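Local coordinates for putative periplasmic or exported protein (Salmonella enterica subsp. enterica serovar Typhimurium, PDB 4GQZ), which probably binds copper in the periplasm and contributes to copper resistance, and forms a V-shaped dimer, at residues Y65-P70 and N117-V122; C78-L83 and S151-T156. All coordinates share one frame; numbering follows the deposited sequence.

Overall arrangement
From the N terminus, the chain passes helix 20-28 and three strands (39-42, 46-50, 55-59) of an antiparallel sheet. It then enters strand 63-68, the middle strand of a three-stranded mixed sheet. Segment 78-83 follows soon after. Contact 1 closes a loop of 46 residues when 117-122 returns antiparallel to 65-70. Contact 2 closes a loop of 67 residues when 151-156, near the C terminus, meets 78-83. The segments alternate along the chain, so the two loops cross and do not nest. Strand 154-155 lies parallel to strand 63-68, on the side away from 120-125, and the backbone of S67 probably bonds to T153 and L155. Contact 2 thus ties this sheet to the short strand 81-82, at one edge of the four-stranded sheet.

Contact 1 (Y65-P70 and N117-V122); sequences YLSFAP and NGFIGV
F68 and I120 form an antiparallel hydrogen-bonded pair, and their side chains pack on the same face of the sheet. F68 CG sits between its own backbone N and carbonyl carbon (chi1 57°), which swings the ring across toward the partner strand. I120 CB then lies over one ring face, 4.0 Å from the centroid of F68, as a CH-pi contact off centre toward the rim. V122 CG1 reaches the ring edge at F68 CE1, 4.2 Å away. Further along, A69 CB stands over the centre of the F119 ring, 3.7 Å from its centroid.

On the other face, with CG anti to the backbone N (chi1 -169°), the Y65 ring reaches along G121, Y65 OH 3.5 Å from G121 CA. Y65 OH and S67 OG both hydrogen-bond to the same carboxylate oxygen, OD2 of D28. Four backbone bonds join L66 to V122 and F68 to I120; the shortest is I120 N to F68 O, 2.8 Å. N117 OD1 accepts from F119 N, an Asx turn. A water bridges P70 O and G118 O.

One face of this buried strand pair is thus apolar around F68, I120 and V122. The other mixes aromatic rings with hydroxyls that D28 satisfies.

Contact 2 (C78-L83 and S151-T156); sequences CFNHSL and SQTCLT
C78 and C154 are joined by a disulfide, SG to SG 2.1 Å, with chi3 at 93°, close to the relaxed value. Both sulfurs lie anti to their own backbone N, and each CB points at the other segment. T156 CG2 packs beside the bridge, 3.9 Å from C78 CB.

T153 and F79 O carry the direct hydrogen bonds. H81 N gives a nearly straight bond to T153 OG1, 3.0 Å long at 169°. Placed between its backbone N and carbonyl carbon (chi1 60°), T153 OG1 faces H81 N; it also bonds to I42 O. F79 O takes two weak bonds, from T153 N and from C154 N. A water links N80 OD1 to S151 O.

Aromatic contacts lie at two places. Q152 CB sits over one face of the F79 ring, 3.8 Å from the centroid and offset toward the rim. C154 SG approaches the H81 ring obliquely, 4.9 Å from its centroid. H81 CB starts toward C154, but the imidazole leads away, to meet the F119 ring and to bond through NE2 to D28.

The arrangement is two mostly irregular segments that run side by side in the same direction, cross-linked by a disulfide. It fastens the short strand 154-155, at the outside of the three-stranded mixed sheet, to the segment that holds strand 81-82 of the neighbouring antiparallel sheet.

Contact 1 (Y65-P70 and N117-V122)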
loop_
_atom_site.group_PDB
_atom_site.type_symbol
_atom_site.label_atom_id
_atom_site.label_comp_id
_atom_site.label_asym_id
_atom_site.label_seq_id
_atom_site.Cartn_x
_atom_site.Cartn_y
_atom_site.Cartn_z
ATOM N N TYR B 65 -5.926 -6.794 -3.982
ATOM C CA TYR B 65 -5.493 -8.178 -3.827
ATOM C C TYR B 65 -6.626 -9.143 -4.099
ATOM O O TYR B 65 -7.633 -9.162 -3.385
ATOM C CB TYR B 65 -4.997 -8.421 -2.413
ATOM C CG TYR B 65 -4.272 -9.742 -2.193
ATOM C CD1 TYR B 65 -3.008 -9.951 -2.718
ATOM C CD2 TYR B 65 -4.824 -10.744 -1.395
ATOM C CE1 TYR B 65 -2.314 -11.134 -2.486
ATOM C CE2 TYR B 65 -4.132 -11.940 -1.154
ATOM C CZ TYR B 65 -2.876 -12.115 -1.710
ATOM O OH TYR B 65 -2.168 -13.275 -1.502
ATOM N N LEU B 66 -6.445 -9.956 -5.129
ATOM C CA LEU B 66 -7.359 -11.045 -5.400
ATOM C C LEU B 66 -6.682 -12.384 -5.092
ATOM O O LEU B 66 -5.609 -12.690 -5.629
ATOM C CB LEU B 66 -7.775 -10.981 -6.861
ATOM C CG LEU B 66 -8.699 -12.099 -7.332
ATOM C CD1 LEU B 66 -10.036 -12.062 -6.583
ATOM C CD2 LEU B 66 -8.879 -11.992 -8.846
ATOM N N SER B 67 -7.302 -13.197 -4.240
ATOM C CA SER B 67 -6.744 -14.528 -3.957
ATOM C C SER B 67 -7.711 -15.593 -4.467
ATOM O O SER B 67 -8.895 -15.571 -4.143
ATOM C CB SER B 67 -6.434 -14.688 -2.454
ATOM O OG SER B 67 -5.628 -15.840 -2.192
ATOM N N PHE B 68 -7.225 -16.507 -5.300
ATOM C CA PHE B 68 -8.119 -17.495 -5.884
ATOM C C PHE B 68 -7.611 -18.923 -5.698
ATOM O O PHE B 68 -6.402 -19.160 -5.540
ATOM C CB PHE B 68 -8.330 -17.174 -7.373
ATOM C CG PHE B 68 -7.059 -17.113 -8.167
ATOM C CD1 PHE B 68 -6.341 -15.933 -8.263
ATOM C CD2 PHE B 68 -6.598 -18.235 -8.844
ATOM C CE1 PHE B 68 -5.169 -15.868 -9.007
ATOM C CE2 PHE B 68 -5.432 -18.182 -9.586
ATOM C CZ PHE B 68 -4.713 -16.988 -9.666
ATOM N N ALA B 69 -8.531 -19.883 -5.739
ATOM C CA ALA B 69 -8.172 -21.264 -5.476
ATOM C C ALA B 69 -8.825 -22.132 -6.528
ATOM O O ALA B 69 -10.031 -22.338 -6.494
ATOM C CB ALA B 69 -8.639 -21.681 -4.083
ATOM N N PRO B 70 -8.042 -22.604 -7.504
ATOM C CA PRO B 70 -8.658 -23.482 -8.508
ATOM C C PRO B 70 -9.055 -24.811 -7.875
ATOM O O PRO B 70 -8.510 -25.182 -6.830
ATOM C CB PRO B 70 -7.534 -23.694 -9.524
ATOM C CG PRO B 70 -6.653 -22.444 -9.385
ATOM C CD PRO B 70 -6.678 -22.184 -7.880
ATOM N N ASN B 117 -2.006 -23.207 1.423
ATOM C CA ASN B 117 -3.444 -23.095 1.623
ATOM C C ASN B 117 -4.268 -23.287 0.344
ATOM O O ASN B 117 -5.482 -23.107 0.358
ATOM C CB ASN B 117 -3.806 -21.774 2.322
ATOM C CG ASN B 117 -3.595 -20.539 1.427
ATOM O OD1 ASN B 117 -3.053 -20.640 0.333
ATOM N ND2 ASN B 117 -4.021 -19.372 1.908
ATOM N N GLY B 118 -3.605 -23.638 -0.755
ATOM C CA GLY B 118 -4.297 -23.881 -2.014
ATOM C C GLY B 118 -4.669 -22.643 -2.817
ATOM O O GLY B 118 -5.318 -22.747 -3.874
ATOM N N PHE B 119 -4.258 -21.468 -2.336
ATOM C CA PHE B 119 -4.579 -20.229 -3.051
ATOM C C PHE B 119 -3.392 -19.677 -3.838
ATOM O O PHE B 119 -2.237 -20.065 -3.615
ATOM C CB PHE B 119 -5.089 -19.163 -2.075
ATOM C CG PHE B 119 -6.512 -19.366 -1.640
ATOM C CD1 PHE B 119 -6.831 -20.298 -0.639
ATOM C CD2 PHE B 119 -7.536 -18.617 -2.213
ATOM C CE1 PHE B 119 -8.151 -20.488 -0.223
ATOM C CE2 PHE B 119 -8.863 -18.795 -1.805
ATOM C CZ PHE B 119 -9.173 -19.740 -0.803
ATOM N N ILE B 120 -3.703 -18.784 -4.775
ATOM C CA ILE B 120 -2.719 -17.910 -5.402
ATOM C C ILE B 120 -3.219 -16.479 -5.267
ATOM O O ILE B 120 -4.397 -16.215 -5.512
ATOM C CB ILE B 120 -2.576 -18.209 -6.898
ATOM C CG1 ILE B 120 -2.133 -19.666 -7.104
ATOM C CG2 ILE B 120 -1.588 -17.236 -7.532
ATOM C CD1 ILE B 120 -2.373 -20.198 -8.486
ATOM N N GLY B 121 -2.344 -15.550 -4.892
ATOM C CA GLY B 121 -2.737 -14.153 -4.813
ATOM C C GLY B 121 -2.111 -13.303 -5.913
ATOM O O GLY B 121 -0.940 -13.483 -6.246
ATOM N N VAL B 122 -2.893 -12.406 -6.513
ATOM C CA VAL B 122 -2.321 -11.434 -7.443
ATOM C C VAL B 122 -2.651 -10.009 -7.032
ATOM O O VAL B 122 -3.706 -9.745 -6.455
ATOM C CB VAL B 122 -2.788 -11.654 -8.893
ATOM C CG1 VAL B 122 -2.229 -12.962 -9.429
ATOM C CG2 VAL B 122 -4.317 -11.654 -8.972
HETATM O O HOH W 1 -6.930 -24.798 -4.527
#

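Contact 2 (C78-L83 and S151-T156)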
loop_
_atom_site.group_PDB
_atom_site.type_symbol
_atom_site.label_atom_id
_atom_site.label_comp_id
_atom_site.label_asym_id
_atom_site.label_seq_id
_atom_site.Cartn_x
_atom_site.Cartn_y
_atom_site.Cartn_z
ATOM N N CYS B 78 -17.053 -17.997 -0.969
ATOM C CA CYS B 78 -16.066 -17.108 -0.374
ATOM C C CYS B 78 -16.364 -15.714 -0.899
ATOM O O CYS B 78 -16.557 -15.539 -2.104
ATOM C CB CYS B 78 -14.666 -17.548 -0.842
ATOM S SG CYS B 78 -13.257 -16.943 0.128
ATOM N N PHE B 79 -16.424 -14.714 -0.025
ATOM C CA PHE B 79 -16.496 -13.345 -0.525
ATOM C C PHE B 79 -15.197 -12.591 -0.227
ATOM O O PHE B 79 -14.453 -12.218 -1.143
ATOM C CB PHE B 79 -17.714 -12.580 0.003
ATOM C CG PHE B 79 -17.931 -11.265 -0.695
ATOM C CD1 PHE B 79 -18.429 -11.230 -1.997
ATOM C CD2 PHE B 79 -17.602 -10.066 -0.075
ATOM C CE1 PHE B 79 -18.610 -10.022 -2.657
ATOM C CE2 PHE B 79 -17.779 -8.852 -0.732
ATOM C CZ PHE B 79 -18.282 -8.832 -2.021
ATOM N N ASN B 80 -14.918 -12.379 1.052
ATOM C CA ASN B 80 -13.617 -11.857 1.450
ATOM C C ASN B 80 -12.698 -12.996 1.884
ATOM O O ASN B 80 -13.072 -13.826 2.708
ATOM C CB ASN B 80 -13.770 -10.794 2.542
ATOM C CG ASN B 80 -14.250 -9.468 1.982
ATOM O OD1 ASN B 80 -13.940 -9.123 0.834
ATOM N ND2 ASN B 80 -15.020 -8.729 2.766
ATOM N N HIS B 81 -11.499 -13.035 1.320
ATOM C CA HIS B 81 -10.575 -14.142 1.562
ATOM C C HIS B 81 -10.087 -14.211 3.004
ATOM O O HIS B 81 -9.650 -13.214 3.564
ATOM C CB HIS B 81 -9.370 -14.036 0.623
ATOM C CG HIS B 81 -8.361 -15.125 0.810
ATOM N ND1 HIS B 81 -8.702 -16.457 0.863
ATOM C CD2 HIS B 81 -7.011 -15.078 0.938
ATOM C CE1 HIS B 81 -7.611 -17.188 1.022
ATOM N NE2 HIS B 81 -6.571 -16.372 1.071
ATOM N N SER B 82 -10.151 -15.399 3.590
ATOM C CA SER B 82 -9.561 -15.629 4.902
ATOM C C SER B 82 -8.130 -16.124 4.728
ATOM O O SER B 82 -7.909 -17.245 4.269
ATOM C CB SER B 82 -10.368 -16.673 5.675
ATOM O OG SER B 82 -9.723 -16.971 6.900
ATOM N N LEU B 83 -7.157 -15.296 5.102
ATOM C CA LEU B 83 -5.754 -15.644 4.920
ATOM C C LEU B 83 -5.310 -16.664 5.964
ATOM O O LEU B 83 -4.264 -17.306 5.819
ATOM C CB LEU B 83 -4.890 -14.383 5.029
ATOM C CG LEU B 83 -5.218 -13.242 4.066
ATOM C CD1 LEU B 83 -4.837 -11.924 4.684
ATOM C CD2 LEU B 83 -4.477 -13.407 2.772
ATOM N N SER B 151 -15.848 -5.148 -4.856
ATOM C CA SER B 151 -15.514 -6.453 -5.427
ATOM C C SER B 151 -14.912 -7.400 -4.390
ATOM O O SER B 151 -14.176 -6.969 -3.499
ATOM C CB SER B 151 -14.544 -6.297 -6.597
ATOM O OG SER B 151 -15.082 -5.474 -7.619
ATOM N N GLN B 152 -15.206 -8.691 -4.535
ATOM C CA GLN B 152 -14.708 -9.716 -3.609
ATOM C C GLN B 152 -13.212 -9.921 -3.769
ATOM O O GLN B 152 -12.663 -9.694 -4.844
ATOM C CB GLN B 152 -15.429 -11.047 -3.844
ATOM C CG GLN B 152 -15.027 -11.722 -5.142
ATOM C CD GLN B 152 -16.027 -12.765 -5.610
ATOM O OE1 GLN B 152 -16.674 -12.590 -6.639
ATOM N NE2 GLN B 152 -16.146 -13.858 -4.863
ATOM N N THR B 153 -12.554 -10.357 -2.696
ATOM C CA THR B 153 -11.123 -10.612 -2.738
ATOM C C THR B 153 -10.855 -12.109 -2.839
ATOM O O THR B 153 -9.699 -12.551 -2.928
ATOM C CB THR B 153 -10.431 -10.022 -1.500
ATOM O OG1 THR B 153 -10.960 -10.624 -0.299
ATOM C CG2 THR B 153 -10.668 -8.525 -1.467
ATOM N N CYS B 154 -11.929 -12.892 -2.840
ATOM C CA CYS B 154 -11.794 -14.333 -2.883
ATOM C C CYS B 154 -12.562 -14.892 -4.074
ATOM O O CYS B 154 -13.747 -14.604 -4.248
ATOM C CB CYS B 154 -12.317 -14.940 -1.580
ATOM S SG CYS B 154 -11.880 -16.657 -1.372
ATOM N N LEU B 155 -11.881 -15.687 -4.893
ATOM C CA LEU B 155 -12.498 -16.306 -6.069
ATOM C C LEU B 155 -12.287 -17.818 -5.989
ATOM O O LEU B 155 -11.153 -18.301 -6.122
ATOM C CB LEU B 155 -11.873 -15.740 -7.350
ATOM C CG LEU B 155 -12.312 -16.399 -8.658
ATOM C CD1 LEU B 155 -13.825 -16.349 -8.810
ATOM C CD2 LEU B 155 -11.637 -15.744 -9.846
ATOM N N THR B 156 -13.361 -18.576 -5.754
ATOM C CA THR B 156 -13.242 -20.031 -5.653
ATOM C C THR B 156 -13.979 -20.745 -6.785
ATOM O O THR B 156 -13.886 -21.964 -6.916
ATOM C CB THR B 156 -13.765 -20.561 -4.300
ATOM O OG1 THR B 156 -15.076 -20.035 -4.064
ATOM C CG2 THR B 156 -12.853 -20.120 -3.145
HETATM O O HOH W 2 -14.138 -6.499 -0.603
#